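Local structure of arylsulfatase (Pseudoalteromonas sp. MB47, 7AJ0) at residues Asp60-Gly65 with Ile320-Asp325; Thr152-Lys157 with Tyr263-Phe268. The protein probably removes sulfate groups from the algal polysaccharide fucoidan as an exo-acting, calcium-bound sulfatase that assembles into hexamers. All coordinates share one frame; numbering follows the deposited sequence.

In the fold
Following the chain from the N terminus, strand 53-59 runs into the loop at Asp60-Gly65, the first half of contact 1. Strand 151-155 then leads to Lys157, and contact 2 closes a loop of 105 residues when strand 262-267 pairs with it in parallel. Contact 1 closes only at the C-terminal end of strand 318-324, spanning 254 residues, so contact 2 lies wholly within its span and the two nest without crossing. Strand 262-267 also pairs with 53-59, which pairs with 318-324, placing all four segments around one sheet. The contacts meet near the calcium ion, where Lys157 NZ stands 2.7 Å from Asp60 OD2 in a salt bridge.

Contact 1: residues Asp60-Gly65 with Ile320-Asp325; sequences DDLGWG and IIFTSD. With CA (calcium ion), chain G.
Three aspartates meet across this contact because their first torsions aim them at one calcium ion: Asp60 holds CG anti to its own N, Asp61 holds CG anti to its carbonyl carbon, and Asp325 tucks CG between N and the carbonyl carbon (chi1 76°). The metal distances define the modes of binding. Asp60 OD1 lies 2.2 Å from the calcium ion and Asp61 OD1 2.3 Å from it, each carboxylate giving one oxygen. Asp325 grips with both, OD2 at 2.2 Å and OD1 at 2.6 Å from the same calcium ion, which makes it bidentate. The carboxylate planes of Asp60 and Asp325 stand 77° apart, so the two groups approach the ion turned well out of each other's plane. Their negative charges are probably offset by the metal and by outer partners, since Asp60 OD2 pairs with Lys157 and Asp61 OD2 with Lys345.

A backbone bond from Asp61 adds to the bidentate grip in setting the rotation of Asp325: Asp61 N points at Asp325 OD1 from 3.0 Å with an N-H...O angle of 177°, so this oxygen serves both ion and backbone. Next along, Ser324 OG sits 3.1 Å from Leu62 O, but its one proton may instead serve Asn326 O. Apolar packing continues the contact, with Leu62 CD2 at 3.9 Å from Phe322 CE1 and the two side chains crossing at about a right angle; helix 290-311 and strand 354-360 touch both of them.

Cys102 and Asn326 complete the calcium shell. Two adjacent aspartates after one strand, an Asp-Asn pair after another, and a cysteine in a CTSSR sequence are the hallmark of the sulfatase active site, where in relatives that cysteine matures to formylglycine.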
loop_
_atom_site.group_PDB
_atom_site.type_symbol
_atom_site.label_atom_id
_atom_site.label_comp_id
_atom_site.label_asym_id
_atom_site.label_seq_id
_atom_site.Cartn_x
_atom_site.Cartn_y
_atom_site.Cartn_z
ATOM N N ASP A 60 28.431 11.264 14.793
ATOM C CA ASP A 60 27.745 9.983 14.709
ATOM C C ASP A 60 26.307 10.189 14.249
ATOM O O ASP A 60 25.576 11.001 14.824
ATOM C CB ASP A 60 27.780 9.281 16.069
ATOM C CG ASP A 60 27.462 7.802 15.979
ATOM O OD1 ASP A 60 27.211 7.307 14.864
ATOM O OD2 ASP A 60 27.467 7.129 17.031
ATOM N N ASP A 61 25.915 9.460 13.201
ATOM C CA ASP A 61 24.530 9.432 12.729
ATOM C C ASP A 61 24.030 10.824 12.355
ATOM O O ASP A 61 22.875 11.177 12.605
ATOM C CB ASP A 61 23.609 8.797 13.775
ATOM C CG ASP A 61 23.878 7.316 13.971
ATOM O OD1 ASP A 61 24.780 6.784 13.295
ATOM O OD2 ASP A 61 23.186 6.682 14.794
ATOM N N LEU A 62 24.900 11.617 11.739
ATOM C CA LEU A 62 24.550 12.962 11.305
ATOM C C LEU A 62 24.064 12.927 9.862
ATOM O O LEU A 62 24.744 12.387 8.984
ATOM C CB LEU A 62 25.753 13.896 11.431
ATOM C CG LEU A 62 25.491 15.376 11.142
ATOM C CD1 LEU A 62 24.746 16.011 12.308
ATOM C CD2 LEU A 62 26.790 16.118 10.855
ATOM N N GLY A 63 22.892 13.510 9.620
ATOM C CA GLY A 63 22.329 13.506 8.289
ATOM C C GLY A 63 22.967 14.531 7.368
ATOM O O GLY A 63 23.552 15.525 7.800
ATOM N N TRP A 64 22.828 14.268 6.065
ATOM C CA TRP A 64 23.397 15.150 5.051
ATOM C C TRP A 64 22.957 16.593 5.243
ATOM O O TRP A 64 23.735 17.525 5.012
ATOM C CB TRP A 64 22.985 14.655 3.663
ATOM C CG TRP A 64 23.674 15.319 2.510
ATOM C CD1 TRP A 64 24.812 14.897 1.888
ATOM C CD2 TRP A 64 23.256 16.504 1.821
ATOM N NE1 TRP A 64 25.132 15.748 0.859
ATOM C CE2 TRP A 64 24.193 16.743 0.798
ATOM C CE3 TRP A 64 22.185 17.388 1.972
ATOM C CZ2 TRP A 64 24.092 17.827 -0.068
ATOM C CZ3 TRP A 64 22.087 18.466 1.111
ATOM C CH2 TRP A 64 23.035 18.675 0.104
ATOM N N GLY A 65 21.717 16.801 5.667
ATOM C CA GLY A 65 21.158 18.128 5.787
ATOM C C GLY A 65 21.106 18.705 7.182
ATOM O O GLY A 65 20.460 19.740 7.377
ATOM N N ILE A 320 41.525 19.956 8.327
ATOM C CA ILE A 320 40.349 19.655 9.135
ATOM C C ILE A 320 39.291 19.055 8.220
ATOM O O ILE A 320 38.879 19.683 7.236
ATOM C CB ILE A 320 39.807 20.898 9.855
ATOM C CG1 ILE A 320 40.884 21.503 10.755
ATOM C CG2 ILE A 320 38.572 20.538 10.677
ATOM C CD1 ILE A 320 40.421 22.719 11.543
ATOM N N ILE A 321 38.851 17.844 8.545
ATOM C CA ILE A 321 37.781 17.163 7.825
ATOM C C ILE A 321 36.628 16.960 8.797
ATOM O O ILE A 321 36.804 16.358 9.864
ATOM C CB ILE A 321 38.249 15.824 7.234
ATOM C CG1 ILE A 321 39.221 16.077 6.080
ATOM C CG2 ILE A 321 37.053 15.005 6.766
ATOM C CD1 ILE A 321 39.882 14.828 5.529
ATOM N N PHE A 322 35.457 17.474 8.435
ATOM C CA PHE A 322 34.233 17.318 9.214
ATOM C C PHE A 322 33.292 16.424 8.418
ATOM O O PHE A 322 32.959 16.738 7.270
ATOM C CB PHE A 322 33.593 18.678 9.500
ATOM C CG PHE A 322 32.331 18.596 10.309
ATOM C CD1 PHE A 322 31.116 18.358 9.693
ATOM C CD2 PHE A 322 32.360 18.762 11.684
ATOM C CE1 PHE A 322 29.953 18.281 10.433
ATOM C CE2 PHE A 322 31.200 18.687 12.429
ATOM C CZ PHE A 322 29.996 18.446 11.803
ATOM N N THR A 323 32.869 15.317 9.017
ATOM C CA THR A 323 32.064 14.346 8.288
ATOM C C THR A 323 31.253 13.520 9.278
ATOM O O THR A 323 31.339 13.703 10.495
ATOM C CB THR A 323 32.951 13.454 7.408
ATOM O OG1 THR A 323 32.133 12.616 6.583
ATOM C CG2 THR A 323 33.852 12.575 8.260
ATOM N N SER A 324 30.453 12.610 8.736
ATOM C CA SER A 324 29.628 11.693 9.503
ATOM C C SER A 324 29.992 10.263 9.131
ATOM O O SER A 324 30.688 10.011 8.143
ATOM C CB SER A 324 28.139 11.952 9.245
ATOM O OG SER A 324 27.336 10.976 9.879
ATOM N N ASP A 325 29.517 9.313 9.936
ATOM C CA ASP A 325 29.765 7.906 9.653
ATOM C C ASP A 325 28.600 7.222 8.949
ATOM O O ASP A 325 28.805 6.176 8.327
ATOM C CB ASP A 325 30.100 7.150 10.945
ATOM C CG ASP A 325 28.887 6.884 11.809
ATOM O OD1 ASP A 325 27.943 7.705 11.808
ATOM O OD2 ASP A 325 28.888 5.841 12.495
HETATM CA CA CA G . 26.863 5.891 13.249
#

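Contact 2: residues Thr152-Lys157 with Tyr263-Phe268; sequences TALIGK and YLIHSF
Ser267 OG has two partners: it donates to Lys157 O at 2.8 Å and is also hydrogen-bonded to Arg106 NH1. With OG anti to Ser267 N (chi1 175°) the hydroxyl faces the neighbouring chain; it meets Lys157 O well off the C=O direction, at 118°. The same serine accepts Lys157 N through its own carbonyl, Ser267 O to Lys157 N being 2.9 Å, so main chain and side chain together hold Lys157 by both its N-H and its carbonyl. An alanine in place of Ser267 would probably leave Lys157 O without this hydroxyl donor and Arg106 NH1 without this partner, with the Lys157 carbonyl somewhat freer to turn.

Gly156 lies just before this grip, and the evidence that a side chain would not fit is direct: a beta carbon would fall 1.8 Å from Ser267 O.

Toward their N-terminal ends the strands run parallel, their axes 4° apart, in an alternating ladder. Ile155 is bonded at both ends, its N to Ile265 O at 3.0 Å and its O to Ser267 N at 2.8 Å. Ala153 likewise binds Tyr263 and Ile265. On the face carrying Ala153, Ile155 and Leu264, the CD1 branch of Leu264 lies 4.0 Å from Ile155 CD1, beneath helix 240-258. On the other face the Leu154 and Ile265 side chains cross obliquely, CD1 of Leu154 lying 4.1 Å from CG2 of Ile265.

The division of chemistry is clear: hydrocarbon packing and backbone bonds hold the strands, while the hydroxyl of Ser267 adds a side-chain bond at their C-terminal end. Held at both N-H and carbonyl, Lys157 is probably limited in how far its backbone can shift, and its extended chain ends in a salt bridge to Asp60, a ligand of the calcium ion.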
loop_
_atom_site.group_PDB
_atom_site.type_symbol
_atom_site.label_atom_id
_atom_site.label_comp_id
_atom_site.label_asym_id
_atom_site.label_seq_id
_atom_site.Cartn_x
_atom_site.Cartn_y
_atom_site.Cartn_z
ATOM N N THR A 152 49.475 9.736 17.037
ATOM C CA THR A 152 48.179 9.342 16.505
ATOM C C THR A 152 47.231 8.983 17.639
ATOM O O THR A 152 47.621 8.313 18.600
ATOM C CB THR A 152 48.331 8.150 15.555
ATOM O OG1 THR A 152 48.833 7.020 16.280
ATOM C CG2 THR A 152 49.296 8.485 14.431
ATOM N N ALA A 153 45.982 9.424 17.521
ATOM C CA ALA A 153 45.010 9.181 18.572
ATOM C C ALA A 153 43.610 9.093 17.990
ATOM O O ALA A 153 43.288 9.749 16.997
ATOM C CB ALA A 153 45.049 10.285 19.639
ATOM N N LEU A 154 42.788 8.261 18.619
ATOM C CA LEU A 154 41.347 8.252 18.406
ATOM C C LEU A 154 40.700 8.559 19.748
ATOM O O LEU A 154 40.931 7.843 20.728
ATOM C CB LEU A 154 40.861 6.912 17.860
ATOM C CG LEU A 154 39.396 6.910 17.413
ATOM C CD1 LEU A 154 39.218 6.006 16.203
ATOM C CD2 LEU A 154 38.469 6.481 18.541
ATOM N N ILE A 155 39.911 9.626 19.795
ATOM C CA ILE A 155 39.259 10.074 21.017
ATOM C C ILE A 155 37.763 10.105 20.749
ATOM O O ILE A 155 37.285 10.917 19.949
ATOM C CB ILE A 155 39.778 11.443 21.478
ATOM C CG1 ILE A 155 41.236 11.303 21.931
ATOM C CG2 ILE A 155 38.899 11.998 22.583
ATOM C CD1 ILE A 155 41.895 12.600 22.349
ATOM N N GLY A 156 37.028 9.211 21.407
ATOM C CA GLY A 156 35.589 9.154 21.255
ATOM C C GLY A 156 35.068 7.764 20.961
ATOM O O GLY A 156 35.577 6.772 21.491
ATOM N N LYS A 157 34.053 7.680 20.107
ATOM C CA LYS A 157 33.418 6.401 19.825
ATOM C C LYS A 157 34.300 5.541 18.928
ATOM O O LYS A 157 34.863 6.015 17.937
ATOM C CB LYS A 157 32.057 6.631 19.165
ATOM C CG LYS A 157 31.351 5.359 18.728
ATOM C CD LYS A 157 30.104 5.677 17.912
ATOM C CE LYS A 157 29.592 4.441 17.195
ATOM N NZ LYS A 157 28.494 4.755 16.241
ATOM N N TYR A 263 47.847 13.239 14.272
ATOM C CA TYR A 263 46.708 12.729 13.519
ATOM C C TYR A 263 45.648 12.343 14.542
ATOM O O TYR A 263 45.827 11.374 15.289
ATOM C CB TYR A 263 47.089 11.538 12.646
ATOM C CG TYR A 263 45.959 11.093 11.746
ATOM C CD1 TYR A 263 44.920 10.316 12.239
ATOM C CD2 TYR A 263 45.923 11.461 10.409
ATOM C CE1 TYR A 263 43.881 9.914 11.426
ATOM C CE2 TYR A 263 44.887 11.062 9.585
ATOM C CZ TYR A 263 43.868 10.288 10.101
ATOM O OH TYR A 263 42.831 9.884 9.292
ATOM N N LEU A 264 44.555 13.099 14.581
ATOM C CA LEU A 264 43.510 12.918 15.579
ATOM C C LEU A 264 42.183 12.664 14.885
ATOM O O LEU A 264 41.753 13.464 14.046
ATOM C CB LEU A 264 43.403 14.145 16.489
ATOM C CG LEU A 264 42.198 14.150 17.430
ATOM C CD1 LEU A 264 42.227 12.937 18.346
ATOM C CD2 LEU A 264 42.149 15.431 18.246
ATOM N N ILE A 265 41.535 11.559 15.243
ATOM C CA ILE A 265 40.139 11.310 14.905
ATOM C C ILE A 265 39.335 11.624 16.165
ATOM O O ILE A 265 39.334 10.852 17.125
ATOM C CB ILE A 265 39.903 9.879 14.435
ATOM C CG1 ILE A 265 40.602 9.633 13.099
ATOM C CG2 ILE A 265 38.403 9.605 14.318
ATOM C CD1 ILE A 265 40.593 8.183 12.659
ATOM N N HIS A 266 38.644 12.764 16.166
ATOM C CA HIS A 266 37.734 13.118 17.249
ATOM C C HIS A 266 36.352 12.585 16.888
ATOM O O HIS A 266 35.672 13.140 16.019
ATOM C CB HIS A 266 37.694 14.622 17.478
ATOM C CG HIS A 266 36.893 15.020 18.676
ATOM N ND1 HIS A 266 37.438 15.114 19.939
ATOM C CD2 HIS A 266 35.579 15.322 18.811
ATOM C CE1 HIS A 266 36.499 15.473 20.796
ATOM N NE2 HIS A 266 35.362 15.605 20.137
ATOM N N SER A 267 35.940 11.515 17.555
ATOM C CA SER A 267 34.737 10.761 17.209
ATOM C C SER A 267 33.660 11.063 18.245
ATOM O O SER A 267 33.566 10.400 19.277
ATOM C CB SER A 267 35.069 9.263 17.137
ATOM O OG SER A 267 33.912 8.475 16.920
ATOM N N PHE A 268 32.841 12.074 17.956
ATOM C CA PHE A 268 31.758 12.432 18.857
ATOM C C PHE A 268 30.908 11.210 19.183
ATOM O O PHE A 268 30.695 10.334 18.339
ATOM C CB PHE A 268 30.849 13.498 18.235
ATOM C CG PHE A 268 31.510 14.822 18.008
ATOM C CD1 PHE A 268 31.521 15.782 19.002
ATOM C CD2 PHE A 268 32.090 15.120 16.789
ATOM C CE1 PHE A 268 32.116 17.007 18.792
ATOM C CE2 PHE A 268 32.686 16.345 16.573
ATOM C CZ PHE A 268 32.697 17.289 17.576
#